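Local coordinates for exosome complex exonuclease RRP46 homolog (Oryza sativa Japonica Group, PDB 3HKM), which binds double-stranded DNA and single-stranded RNA, shows hydrolytic DNase and phosphorolytic RNase activities in vitro, and is probably a component of the exosome, at residues A[5-11]-A[153-159]; A[142-146]-A[163-167]; A[15-20]-A[31-36]; A[37-42]-A[106-112]; A[86-91]-A[194-198]. All blocks are in the same frame, centred on the assembly; numbering follows the deposited sequence.

Contact 1 (A[5-11]-A[153-159])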
# COMPACT_ATOMS: atom_id res chain seq x y z
N ARG A 5 -9.46 -22.11 0.71
CA ARG A 5 -8.13 -21.81 1.24
C ARG A 5 -8.10 -22.23 2.69
O ARG A 5 -9.14 -22.36 3.33
CB ARG A 5 -7.81 -20.31 1.10
CG ARG A 5 -7.80 -19.81 -0.33
CD ARG A 5 -8.14 -18.33 -0.41
NE ARG A 5 -7.02 -17.48 -0.02
CZ ARG A 5 -6.97 -16.17 -0.24
NH1 ARG A 5 -7.97 -15.56 -0.86
NH2 ARG A 5 -5.91 -15.47 0.14
N ALA A 6 -6.90 -22.45 3.22
CA ALA A 6 -6.75 -22.91 4.60
C ALA A 6 -7.57 -22.08 5.58
O ALA A 6 -8.28 -22.64 6.42
CB ALA A 6 -5.28 -22.89 5.01
N ASP A 7 -7.48 -20.76 5.46
CA ASP A 7 -8.13 -19.88 6.43
C ASP A 7 -9.64 -19.80 6.24
O ASP A 7 -10.34 -19.20 7.06
CB ASP A 7 -7.50 -18.48 6.41
CG ASP A 7 -7.48 -17.86 5.03
OD1 ASP A 7 -6.66 -18.29 4.19
OD2 ASP A 7 -8.27 -16.93 4.80
N GLY A 8 -10.14 -20.41 5.16
CA GLY A 8 -11.57 -20.49 4.95
C GLY A 8 -12.09 -19.46 3.98
O GLY A 8 -13.31 -19.34 3.76
N ARG A 9 -11.19 -18.69 3.38
CA ARG A 9 -11.58 -17.73 2.36
C ARG A 9 -11.63 -18.41 0.99
O ARG A 9 -10.98 -19.43 0.77
CB ARG A 9 -10.60 -16.56 2.31
CG ARG A 9 -10.60 -15.71 3.56
CD ARG A 9 -9.78 -14.47 3.39
NE ARG A 9 -8.39 -14.74 3.02
CZ ARG A 9 -7.33 -14.43 3.76
NH1 ARG A 9 -7.48 -13.84 4.94
NH2 ARG A 9 -6.11 -14.70 3.31
N ASN A 10 -12.42 -17.85 0.08
CA ASN A 10 -12.36 -18.29 -1.31
C ASN A 10 -11.43 -17.37 -2.10
O ASN A 10 -11.14 -16.25 -1.67
CB ASN A 10 -13.76 -18.37 -1.93
CG ASN A 10 -14.46 -17.02 -1.99
OD1 ASN A 10 -13.93 -16.06 -2.56
ND2 ASN A 10 -15.65 -16.95 -1.42
N PRO A 11 -10.93 -17.86 -3.25
CA PRO A 11 -9.91 -17.17 -4.04
C PRO A 11 -10.03 -15.65 -4.16
O PRO A 11 -9.02 -14.97 -4.02
CB PRO A 11 -10.04 -17.85 -5.40
CG PRO A 11 -10.37 -19.25 -5.04
CD PRO A 11 -11.27 -19.16 -3.83
N LEU A 153 -6.52 -13.85 -3.90
CA LEU A 153 -6.40 -12.43 -3.53
C LEU A 153 -6.06 -12.24 -2.06
O LEU A 153 -6.61 -12.91 -1.18
CB LEU A 153 -7.69 -11.67 -3.88
CG LEU A 153 -8.07 -11.66 -5.36
CD1 LEU A 153 -9.31 -10.82 -5.61
CD2 LEU A 153 -6.91 -11.17 -6.22
N ASP A 154 -5.13 -11.32 -1.79
CA ASP A 154 -4.73 -10.98 -0.43
C ASP A 154 -4.18 -12.20 0.31
O ASP A 154 -4.77 -12.69 1.27
CB ASP A 154 -5.92 -10.40 0.33
CG ASP A 154 -5.50 -9.59 1.55
OD1 ASP A 154 -4.36 -9.07 1.59
OD2 ASP A 154 -6.34 -9.45 2.47
N THR A 155 -3.03 -12.68 -0.15
CA THR A 155 -2.39 -13.84 0.45
C THR A 155 -1.86 -13.52 1.83
O THR A 155 -1.48 -12.39 2.12
CB THR A 155 -1.20 -14.30 -0.40
OG1 THR A 155 -0.36 -13.17 -0.67
CG2 THR A 155 -1.66 -14.89 -1.71
N ASN A 156 -1.81 -14.54 2.68
CA ASN A 156 -1.20 -14.42 3.99
C ASN A 156 0.24 -14.93 3.99
O ASN A 156 0.83 -15.16 2.94
CB ASN A 156 -2.05 -15.14 5.05
CG ASN A 156 -2.34 -16.58 4.70
OD1 ASN A 156 -1.76 -17.14 3.77
ND2 ASN A 156 -3.25 -17.20 5.45
N LYS A 157 0.82 -15.09 5.18
CA LYS A 157 2.20 -15.53 5.31
C LYS A 157 2.33 -17.00 4.90
O LYS A 157 3.31 -17.40 4.27
CB LYS A 157 2.66 -15.34 6.76
CG LYS A 157 4.15 -15.57 7.02
CD LYS A 157 4.45 -15.37 8.50
CE LYS A 157 5.92 -15.55 8.81
NZ LYS A 157 6.19 -15.51 10.29
N ALA A 158 1.32 -17.79 5.23
CA ALA A 158 1.30 -19.21 4.91
C ALA A 158 1.21 -19.48 3.40
O ALA A 158 1.91 -20.35 2.88
CB ALA A 158 0.15 -19.91 5.64
N GLU A 159 0.34 -18.74 2.72
CA GLU A 159 0.14 -18.89 1.28
C GLU A 159 1.32 -18.34 0.50
O GLU A 159 1.55 -18.70 -0.66
CB GLU A 159 -1.15 -18.18 0.84
CG GLU A 159 -2.43 -18.85 1.33
CD GLU A 159 -3.65 -17.93 1.29
OE1 GLU A 159 -3.48 -16.72 1.06
OE2 GLU A 159 -4.78 -18.42 1.49
O HOH W 1 -5.36 -15.36 6.68
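A bend at chi3 (77°) turns the guanidinium of Arg-5 back across the side chain of Glu-159, which reaches out to it with an extended chi2 (162°). The two chains cross at about a right angle and join in a side-on salt bridge. Arg-5 NE gives a nearly straight bond to Glu-159 OE2 at 2.9 Å, and Arg-5 NH2 gives another to Glu-159 OE1 at 2.9 Å, both on the syn side, though OE2 is approached from well out of the carboxylate plane. At its far end the same guanidinium holds one backbone oxygen with two nitrogens, NH1 and NH2 each lying 3.0 Å from Leu-153 O. Partners along its edges probably hold the group in one orientation. Arg-9 NE lies over the centre of one of its faces. These Arg-5 bonds fasten the loop ahead of strand 17-21 beside strand 151-153, at the edge of the four-stranded antiparallel sheet of this RNase PH fold. Glu-159 also completes a capping box at the start of helix 157-160: Asn-156 OD1 accepts from Glu-159 N at 2.8 Å, while Glu-159 OE1 takes the Asn-156 N-H from above the carboxylate plane. Asp-7 OD1 comes within 3.3 Å of Glu-159 OE2, a like-charge approach that Arg-5 probably helps to offset. A water joins Asn-156 ND2 and, weakly, Arg-9 NH1. Farther along, Leu-153 N donates to Pro-11 O at 2.7 Å.

Contact 2 (A[142-146]-A[163-167]); sequences GCGVL and LKSFA
Strand 142-145 pairs with strand 165-167 in antiparallel fashion, their axes 4.5 Å apart at closest and their directions 160° from each other. Both belong to the four-stranded antiparallel sheet of the RNase PH fold. Cys-143 N gives an almost straight bond to Ala-167 O at 2.9 Å, and Val-145 N bonds to Ser-165 O. Cys-143, Val-145, Ser-165 and Ala-167 share one face of the sheet; Cys-143 and Val-145 meet Cys-211 of helix 205-229 there. Val-145 presses on Ser-165 tightly, CB to CB at 3.4 Å, and the Ser-165 hydroxyl bonds to Val-202 O. The other face carries Phe-166, whose ring leads away to meet that of His-200. Leu-163 bends at chi2 (60°), laying its CD2 branch over the peptide that links Gly-144 to Val-145, 3.3 Å from Gly-144 C. A CB on Gly-144 would strike that methyl. The other branch, CD1, lies 3.7 Å from Leu-146 CD2, the two leucines crossing obliquely. Cutting Leu-163 back to an alanine would probably uncover the Gly-144 peptide and take from Leu-146 CD2 one of its apolar neighbours. Ser-165 N is buried with no partner in the model. A water bridges the two segments, donating to Val-145 O at 2.5 Å and accepting from Lys-164 N at 3.3 Å.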
# COMPACT_ATOMS: atom_id res chain seq x y z
N GLY A 142 -2.33 -7.91 -2.87
CA GLY A 142 -1.38 -9.00 -3.08
C GLY A 142 -2.08 -10.20 -3.70
O GLY A 142 -2.97 -10.78 -3.09
N CYS A 143 -1.70 -10.55 -4.92
CA CYS A 143 -2.32 -11.66 -5.63
C CYS A 143 -1.36 -12.83 -5.67
O CYS A 143 -0.19 -12.66 -5.98
CB CYS A 143 -2.64 -11.27 -7.06
SG CYS A 143 -3.45 -9.68 -7.26
N GLY A 144 -1.86 -14.02 -5.34
CA GLY A 144 -1.06 -15.23 -5.42
C GLY A 144 -1.56 -16.07 -6.58
O GLY A 144 -2.74 -16.05 -6.90
N VAL A 145 -0.65 -16.79 -7.23
CA VAL A 145 -1.08 -17.66 -8.32
C VAL A 145 -0.86 -19.13 -7.96
O VAL A 145 0.25 -19.54 -7.61
CB VAL A 145 -0.38 -17.33 -9.65
CG1 VAL A 145 -1.13 -17.99 -10.80
CG2 VAL A 145 -0.30 -15.82 -9.86
N LEU A 146 -1.93 -19.91 -8.05
CA LEU A 146 -1.91 -21.32 -7.69
C LEU A 146 -1.40 -22.21 -8.81
O LEU A 146 -1.41 -21.82 -9.98
CB LEU A 146 -3.30 -21.77 -7.25
CG LEU A 146 -3.82 -21.11 -5.97
CD1 LEU A 146 -5.20 -21.64 -5.61
CD2 LEU A 146 -2.83 -21.34 -4.84
N LEU A 163 2.92 -20.73 -2.56
CA LEU A 163 2.84 -20.43 -3.99
C LEU A 163 4.18 -20.13 -4.65
O LEU A 163 5.19 -19.89 -3.97
CB LEU A 163 1.85 -19.29 -4.23
CG LEU A 163 0.37 -19.63 -4.13
CD1 LEU A 163 0.01 -20.15 -2.75
CD2 LEU A 163 -0.47 -18.41 -4.48
N LYS A 164 4.18 -20.13 -5.99
CA LYS A 164 5.39 -19.88 -6.79
C LYS A 164 5.29 -18.60 -7.61
O LYS A 164 6.28 -18.14 -8.16
CB LYS A 164 5.67 -21.06 -7.73
CG LYS A 164 6.67 -22.08 -7.19
CD LYS A 164 7.49 -22.68 -8.34
CE LYS A 164 6.59 -23.29 -9.43
NZ LYS A 164 7.23 -23.24 -10.80
N SER A 165 4.09 -18.05 -7.70
CA SER A 165 3.85 -16.85 -8.48
C SER A 165 3.06 -15.88 -7.63
O SER A 165 2.21 -16.28 -6.84
CB SER A 165 3.03 -17.17 -9.73
OG SER A 165 3.61 -18.18 -10.53
N PHE A 166 3.35 -14.60 -7.79
CA PHE A 166 2.44 -13.58 -7.28
C PHE A 166 2.77 -12.15 -7.71
O PHE A 166 3.85 -11.87 -8.22
CB PHE A 166 2.24 -13.70 -5.76
CG PHE A 166 3.48 -13.57 -4.95
CD1 PHE A 166 4.04 -14.67 -4.32
CD2 PHE A 166 4.08 -12.33 -4.77
CE1 PHE A 166 5.18 -14.55 -3.55
CE2 PHE A 166 5.23 -12.20 -4.00
CZ PHE A 166 5.78 -13.31 -3.39
N ALA A 167 1.81 -11.27 -7.53
CA ALA A 167 1.92 -9.91 -8.00
C ALA A 167 1.44 -8.95 -6.93
O ALA A 167 0.48 -9.22 -6.23
CB ALA A 167 1.11 -9.73 -9.27
O HOH W 2 1.88 -21.44 -7.94

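Contact 3 (A[15-20]-A[31-36]); sequences RPFSCT and ARWAQG
The hairpin of strands 17-21 and 29-35 forms one margin of the five-stranded mixed sheet, and Phe-17 to Thr-20 pair antiparallel with Gln-35 to Arg-32. At its centre Ser-18 and Ala-34 are a hydrogen-bonded pair: Ser-18 N donates to Ala-34 O at 2.9 Å, and Ala-34 N returns a bond to Ser-18 O at 3.0 Å. The bonds between Thr-20 and Arg-32 are weak. On the face of Ser-18 and Ala-34, the serine OG sits 3.3 Å from Ala-34 CB. A water spans Ser-18 OG, Pro-16 O and Ala-34 O. Farther on, the Thr-20 CG2 methyl lies against Arg-32 CB at 3.4 Å. The opposite face is more apolar. Trp-33 extends with CG anti to the backbone N (chi1 -179°), offering CE3 to Cys-19 CB at 3.9 Å, while Cys-19 SG, an oblique sulfur-aromatic neighbour of the indole, touches Ala-31 CB. At the end of the pairing, bends at chi2 and chi3 carry the Arg-15 guanidinium across to Gln-35, whose backbone O lies 3.3 Å above its plane, offset toward the rim. Arg-15 NH2 and NH1 bond to Asp-112 O and Gly-113 O. A CB on Gly-36 would run into Arg-15 NE, and the positive phi there (56°) independently favours glycine. This is the edge hairpin of the mixed sheet of the RNase PH domain, with Phe-17 and Trp-33 both meeting Phe-225 of helix 205-229 and Trp-33 also resting on helix 115-130.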
# COMPACT_ATOMS: atom_id res chain seq x y z
N ARG A 15 -9.27 -10.44 3.06
CA ARG A 15 -9.41 -10.64 4.50
C ARG A 15 -10.04 -9.37 5.07
O ARG A 15 -9.99 -8.31 4.45
CB ARG A 15 -8.06 -10.97 5.14
CG ARG A 15 -7.16 -9.79 5.38
CD ARG A 15 -5.78 -10.01 4.76
NE ARG A 15 -4.94 -10.97 5.45
CZ ARG A 15 -3.62 -10.99 5.36
NH1 ARG A 15 -2.99 -10.10 4.60
NH2 ARG A 15 -2.92 -11.89 6.02
N PRO A 16 -10.68 -9.48 6.25
CA PRO A 16 -11.37 -8.29 6.76
C PRO A 16 -10.37 -7.16 7.04
O PRO A 16 -9.39 -7.38 7.74
CB PRO A 16 -12.00 -8.79 8.06
CG PRO A 16 -12.10 -10.30 7.89
CD PRO A 16 -10.87 -10.66 7.11
N PHE A 17 -10.61 -5.97 6.49
CA PHE A 17 -9.76 -4.82 6.79
C PHE A 17 -10.42 -3.83 7.75
O PHE A 17 -11.65 -3.84 7.93
CB PHE A 17 -9.29 -4.10 5.52
CG PHE A 17 -10.36 -3.94 4.48
CD1 PHE A 17 -10.66 -4.99 3.62
CD2 PHE A 17 -11.06 -2.76 4.36
CE1 PHE A 17 -11.65 -4.86 2.66
CE2 PHE A 17 -12.05 -2.62 3.40
CZ PHE A 17 -12.35 -3.67 2.55
N SER A 18 -9.60 -2.99 8.36
CA SER A 18 -10.06 -2.08 9.40
C SER A 18 -9.10 -0.91 9.49
O SER A 18 -7.99 -0.98 8.98
CB SER A 18 -10.11 -2.81 10.74
OG SER A 18 -8.84 -3.33 11.09
N CYS A 19 -9.52 0.16 10.14
CA CYS A 19 -8.64 1.32 10.28
C CYS A 19 -9.07 2.26 11.39
O CYS A 19 -10.20 2.73 11.41
CB CYS A 19 -8.54 2.09 8.95
SG CYS A 19 -7.43 3.53 9.02
N THR A 20 -8.16 2.54 12.32
CA THR A 20 -8.41 3.62 13.26
C THR A 20 -7.90 4.92 12.66
O THR A 20 -6.72 5.05 12.32
CB THR A 20 -7.77 3.38 14.62
OG1 THR A 20 -7.49 4.64 15.25
CG2 THR A 20 -6.50 2.61 14.47
N ALA A 31 -3.03 6.54 10.06
CA ALA A 31 -3.92 5.41 9.90
C ALA A 31 -3.22 4.15 10.38
O ALA A 31 -2.16 3.82 9.88
CB ALA A 31 -4.33 5.26 8.44
N ARG A 32 -3.80 3.48 11.36
CA ARG A 32 -3.40 2.12 11.68
C ARG A 32 -4.29 1.19 10.87
O ARG A 32 -5.46 0.99 11.20
CB ARG A 32 -3.50 1.83 13.18
CG ARG A 32 -3.69 0.34 13.50
CD ARG A 32 -3.56 0.04 14.98
NE ARG A 32 -2.20 0.30 15.44
CZ ARG A 32 -1.63 -0.26 16.50
NH1 ARG A 32 -2.28 -1.15 17.23
NH2 ARG A 32 -0.39 0.05 16.82
N TRP A 33 -3.74 0.65 9.79
CA TRP A 33 -4.52 -0.12 8.84
C TRP A 33 -4.27 -1.62 9.05
O TRP A 33 -3.12 -2.06 9.18
CB TRP A 33 -4.15 0.33 7.42
CG TRP A 33 -4.87 -0.35 6.31
CD1 TRP A 33 -4.61 -1.58 5.80
CD2 TRP A 33 -5.96 0.19 5.55
NE1 TRP A 33 -5.48 -1.85 4.78
CE2 TRP A 33 -6.32 -0.78 4.60
CE3 TRP A 33 -6.67 1.40 5.58
CZ2 TRP A 33 -7.35 -0.59 3.68
CZ3 TRP A 33 -7.69 1.59 4.67
CH2 TRP A 33 -8.03 0.60 3.73
N ALA A 34 -5.35 -2.40 9.10
CA ALA A 34 -5.23 -3.83 9.33
C ALA A 34 -5.96 -4.68 8.28
O ALA A 34 -7.11 -4.44 7.94
CB ALA A 34 -5.70 -4.19 10.73
N GLN A 35 -5.26 -5.68 7.77
CA GLN A 35 -5.89 -6.72 6.97
C GLN A 35 -5.49 -8.04 7.60
O GLN A 35 -4.32 -8.41 7.58
CB GLN A 35 -5.41 -6.64 5.54
CG GLN A 35 -5.49 -5.25 4.97
CD GLN A 35 -4.75 -5.12 3.66
OE1 GLN A 35 -4.15 -6.08 3.18
NE2 GLN A 35 -4.80 -3.94 3.07
N GLY A 36 -6.45 -8.74 8.19
CA GLY A 36 -6.12 -9.91 8.97
C GLY A 36 -5.14 -9.51 10.06
O GLY A 36 -5.32 -8.46 10.70
O HOH W 3 -9.12 -5.84 10.05

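Contact 4 (A[37-42]-A[106-112]); sequences DTIVLA and LQVVGND
The flat groups that meet here are the carboxylates of Asp-37 and Asp-112, which come no closer than 4.5 Å between their OD1 atoms; what touches is the aliphatic part, Asp-37 CB to Asp-112 CB at 3.6 Å. Two waters bridge the pair. One molecule donates to Asp-112 OD1 and accepts from Asp-37 N, and a second donates to Asp-37 OD1 and, weakly, to Asp-112 OD1, which probably eases the meeting of two negative charges. Asp-112 OD2 is taken by Lys-157 N at the start of helix 157-160. Next along, Thr-38 turns its OG1 beside the backbone N (chi1 -67°), from where it accepts from Asp-112 N at 2.7 Å and bonds also to Gly-113 O. Farther along the strands, Leu-41 and Gln-107 form a regular hydrogen-bonded antiparallel pair, each backbone N 2.8 Å from the other residue's O; the bond from Gln-107 N is nearly straight (178°). Val-40, Ala-42 and Leu-106 share a face with Val-108, and the first two lie on helix 115-130. On the other face Ile-39 packs on Val-109, CG1 to CB at 3.5 Å. The regular pairing is interrupted here, because Ile-39 O is gripped by two successive amides, Val-109 N at 2.9 Å and Gly-110 N at 3.0 Å. A CB on Gly-110 would collide with Asp-37 O and crowd Ile-39 CG2. Val-109 and Gly-110 set against Ile-39 form a classic beta bulge, near the end of the antiparallel pairing of strands 38-49 and 100-110 in the mixed sheet of the RNase PH fold.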
# COMPACT_ATOMS: atom_id res chain seq x y z
N ASP A 37 -4.10 -10.31 10.25
CA ASP A 37 -3.09 -10.04 11.28
C ASP A 37 -1.98 -9.14 10.75
O ASP A 37 -1.10 -8.74 11.50
CB ASP A 37 -2.47 -11.33 11.80
CG ASP A 37 -3.37 -12.06 12.77
OD1 ASP A 37 -2.91 -13.08 13.32
OD2 ASP A 37 -4.52 -11.61 13.00
N THR A 38 -2.01 -8.85 9.46
CA THR A 38 -1.06 -7.91 8.89
C THR A 38 -1.54 -6.51 9.20
O THR A 38 -2.54 -6.04 8.64
CB THR A 38 -0.93 -8.08 7.37
OG1 THR A 38 -0.32 -9.34 7.09
CG2 THR A 38 -0.08 -6.96 6.78
N ILE A 39 -0.83 -5.84 10.10
CA ILE A 39 -1.23 -4.50 10.52
C ILE A 39 -0.09 -3.48 10.48
O ILE A 39 1.06 -3.80 10.81
CB ILE A 39 -1.96 -4.51 11.90
CG1 ILE A 39 -1.64 -3.25 12.69
CG2 ILE A 39 -1.64 -5.78 12.69
CD1 ILE A 39 -2.57 -3.00 13.80
N VAL A 40 -0.43 -2.27 10.07
CA VAL A 40 0.54 -1.22 9.78
C VAL A 40 0.06 0.13 10.33
O VAL A 40 -1.14 0.39 10.39
CB VAL A 40 0.72 -1.12 8.25
CG1 VAL A 40 0.79 0.32 7.80
CG2 VAL A 40 1.92 -1.96 7.76
N LEU A 41 1.00 0.98 10.74
CA LEU A 41 0.67 2.36 11.13
C LEU A 41 1.31 3.38 10.20
O LEU A 41 2.53 3.41 10.04
CB LEU A 41 1.08 2.65 12.58
CG LEU A 41 1.01 4.12 13.01
CD1 LEU A 41 -0.43 4.62 13.01
CD2 LEU A 41 1.65 4.35 14.38
N ALA A 42 0.47 4.22 9.59
CA ALA A 42 0.91 5.22 8.61
C ALA A 42 0.78 6.66 9.13
O ALA A 42 -0.30 7.09 9.50
CB ALA A 42 0.12 5.06 7.31
N LEU A 106 6.04 4.78 7.83
CA LEU A 106 5.30 3.53 7.83
C LEU A 106 5.92 2.62 8.88
O LEU A 106 7.08 2.23 8.78
CB LEU A 106 5.35 2.89 6.44
CG LEU A 106 4.44 1.70 6.14
CD1 LEU A 106 5.00 0.40 6.71
CD2 LEU A 106 3.02 1.96 6.62
N GLN A 107 5.14 2.29 9.90
CA GLN A 107 5.60 1.42 10.97
C GLN A 107 4.86 0.09 10.90
O GLN A 107 3.64 0.04 11.06
CB GLN A 107 5.38 2.08 12.32
CG GLN A 107 5.60 1.15 13.52
CD GLN A 107 7.06 0.77 13.72
OE1 GLN A 107 7.43 -0.41 13.65
NE2 GLN A 107 7.90 1.78 13.95
N VAL A 108 5.61 -0.99 10.67
CA VAL A 108 5.03 -2.34 10.68
C VAL A 108 4.74 -2.82 12.10
O VAL A 108 5.58 -2.74 12.99
CB VAL A 108 5.93 -3.35 9.96
CG1 VAL A 108 5.29 -4.73 9.97
CG2 VAL A 108 6.16 -2.89 8.54
N VAL A 109 3.52 -3.31 12.29
CA VAL A 109 3.05 -3.76 13.60
C VAL A 109 2.96 -5.28 13.63
O VAL A 109 3.35 -5.92 14.60
CB VAL A 109 1.66 -3.13 13.94
CG1 VAL A 109 1.04 -3.83 15.14
CG2 VAL A 109 1.81 -1.63 14.18
N GLY A 110 2.44 -5.85 12.54
CA GLY A 110 2.36 -7.29 12.38
C GLY A 110 2.51 -7.66 10.92
O GLY A 110 2.22 -6.86 10.03
N ASN A 111 2.99 -8.87 10.66
CA ASN A 111 3.15 -9.32 9.29
C ASN A 111 2.63 -10.74 9.10
O ASN A 111 3.33 -11.71 9.39
CB ASN A 111 4.61 -9.21 8.85
CG ASN A 111 4.82 -9.61 7.40
OD1 ASN A 111 3.87 -9.92 6.69
ND2 ASN A 111 6.07 -9.60 6.96
N ASP A 112 1.39 -10.84 8.63
CA ASP A 112 0.81 -12.11 8.23
C ASP A 112 0.56 -12.13 6.72
O ASP A 112 -0.39 -12.75 6.26
CB ASP A 112 -0.51 -12.38 8.95
CG ASP A 112 -1.03 -13.78 8.71
OD1 ASP A 112 -2.22 -14.05 8.94
OD2 ASP A 112 -0.23 -14.62 8.25
O HOH W 4 -4.22 -12.49 8.62
O HOH W 5 -2.17 -15.41 11.77

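Contact 5 (A[86-91]-A[194-198])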
# COMPACT_ATOMS: atom_id res chain seq x y z
N ARG A 86 7.79 5.30 -4.72
CA ARG A 86 7.40 5.40 -6.13
C ARG A 86 5.90 5.56 -6.27
O ARG A 86 5.43 6.39 -7.05
CB ARG A 86 7.79 4.13 -6.89
CG ARG A 86 9.16 4.12 -7.55
CD ARG A 86 9.67 2.67 -7.73
NE ARG A 86 8.88 1.86 -8.67
CZ ARG A 86 7.76 1.20 -8.37
NH1 ARG A 86 7.24 1.25 -7.15
NH2 ARG A 86 7.14 0.49 -9.30
N THR A 87 5.17 4.74 -5.54
CA THR A 87 3.71 4.68 -5.61
C THR A 87 3.06 5.95 -5.08
O THR A 87 2.12 6.47 -5.68
CB THR A 87 3.16 3.49 -4.79
OG1 THR A 87 3.82 2.28 -5.18
CG2 THR A 87 1.67 3.35 -5.01
N LEU A 88 3.56 6.44 -3.96
CA LEU A 88 2.99 7.62 -3.33
C LEU A 88 3.28 8.88 -4.14
O LEU A 88 2.37 9.66 -4.40
CB LEU A 88 3.51 7.78 -1.90
CG LEU A 88 3.00 6.78 -0.87
CD1 LEU A 88 3.33 7.31 0.49
CD2 LEU A 88 1.51 6.56 -1.01
N GLN A 89 4.53 9.07 -4.52
CA GLN A 89 4.91 10.20 -5.37
C GLN A 89 4.04 10.20 -6.63
O GLN A 89 3.67 11.25 -7.15
CB GLN A 89 6.40 10.14 -5.72
CG GLN A 89 7.31 10.36 -4.52
CD GLN A 89 8.79 10.26 -4.85
OE1 GLN A 89 9.19 9.52 -5.75
NE2 GLN A 89 9.61 11.00 -4.12
N SER A 90 3.72 8.99 -7.09
CA SER A 90 2.87 8.79 -8.26
C SER A 90 1.45 9.33 -8.08
O SER A 90 0.94 10.05 -8.95
CB SER A 90 2.81 7.30 -8.60
OG SER A 90 1.91 7.07 -9.67
N ILE A 91 0.80 8.99 -6.97
CA ILE A 91 -0.60 9.34 -6.79
C ILE A 91 -0.81 10.75 -6.28
O ILE A 91 -1.87 11.32 -6.44
CB ILE A 91 -1.35 8.36 -5.86
CG1 ILE A 91 -1.04 8.68 -4.40
CG2 ILE A 91 -1.04 6.91 -6.22
CD1 ILE A 91 -1.78 7.80 -3.41
N LEU A 194 -3.05 0.68 -14.71
CA LEU A 194 -2.92 0.76 -13.26
C LEU A 194 -1.80 1.72 -12.83
O LEU A 194 -1.24 2.44 -13.66
CB LEU A 194 -2.72 -0.64 -12.66
CG LEU A 194 -1.53 -1.48 -13.15
CD1 LEU A 194 -0.23 -0.90 -12.64
CD2 LEU A 194 -1.67 -2.92 -12.72
N ILE A 195 -1.49 1.74 -11.53
CA ILE A 195 -0.41 2.59 -11.00
C ILE A 195 0.92 1.86 -11.15
O ILE A 195 1.65 2.07 -12.12
CB ILE A 195 -0.67 2.96 -9.51
CG1 ILE A 195 -2.00 3.70 -9.36
CG2 ILE A 195 0.46 3.81 -8.96
CD1 ILE A 195 -2.26 4.24 -7.98
N THR A 196 1.21 0.97 -10.20
CA THR A 196 2.41 0.13 -10.26
C THR A 196 2.03 -1.36 -10.16
O THR A 196 0.98 -1.71 -9.60
CB THR A 196 3.43 0.45 -9.12
OG1 THR A 196 2.84 0.19 -7.85
CG2 THR A 196 3.87 1.92 -9.15
N SER A 197 2.86 -2.23 -10.73
CA SER A 197 2.72 -3.66 -10.49
C SER A 197 4.10 -4.30 -10.42
O SER A 197 4.96 -4.03 -11.24
CB SER A 197 1.89 -4.35 -11.57
OG SER A 197 2.71 -4.99 -12.51
N ILE A 198 4.30 -5.14 -9.41
CA ILE A 198 5.55 -5.87 -9.27
C ILE A 198 5.29 -7.34 -8.99
O ILE A 198 4.57 -7.68 -8.06
CB ILE A 198 6.50 -5.22 -8.22
CG1 ILE A 198 7.59 -6.21 -7.79
CG2 ILE A 198 5.73 -4.68 -7.05
CD1 ILE A 198 8.78 -5.53 -7.14
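Arg-86 starts the contact by laying its guanidinium beside Thr-196. The chain bends at chi3 (66°), bringing NH2 to 3.6 Å from Thr-196 CG2. This is van der Waals contact with a methyl; the polar end has a weak bond of its own from NH1 to Thr-83 O. With an alanine in place of Arg-86, that cover over Thr-196 CG2 would be gone and the threonine would probably be left more open to solvent on this side. Thr-87 comes next, its OG1 3.5 Å from Thr-196 OG1; the Thr-87 hydroxyl bonds back to Thr-83 O within the helix. The other branch of Thr-87, CG2, meets Ile-195 CG2 more loosely at 4.2 Å, the side chains crossing at about a right angle. Helix 77-91 here packs on the residues leading into strand 197-201, an outer strand of the four-stranded antiparallel sheet in this RNase PH fold, just where the chain resumes after the unmodelled residues 174-193. On the partner side, Ile-195 also touches Ala-138 of strand 138-145 and Val-170 of strand 165-172. One turn after Arg-86, Ser-90 sets its OG, anti to the backbone N (chi1 176°), against Ile-195 CG2 at 3.6 Å. Ile-91, which rests on Leu-127 of helix 115-130 as well, closes the row with CG2 only 3.4 Å from Ile-195 CD1, tighter than usual for two methyls.

From the N terminus, residues 5-11 open the loop that contact 1 closes only at 153-159. Within that span contact 3 closes first, as a hairpin, and contact 4 follows, pairing 37-42 with 106-112 in the same mixed sheet; Trp-33 N and Val-40 O join the two. Helix residues 86-91 lie inside the loop of contact 4 but find their partner beyond it, so contact 5 crosses contact 4 and also contact 1. Contact 2 crosses contact 1 and falls wholly within the loop of contact 5. Contacts 1 and 3 meet through Arg-15 and Asp-154, linking the two sheets, while contact 5 joins helix 77-91 to the four-stranded one.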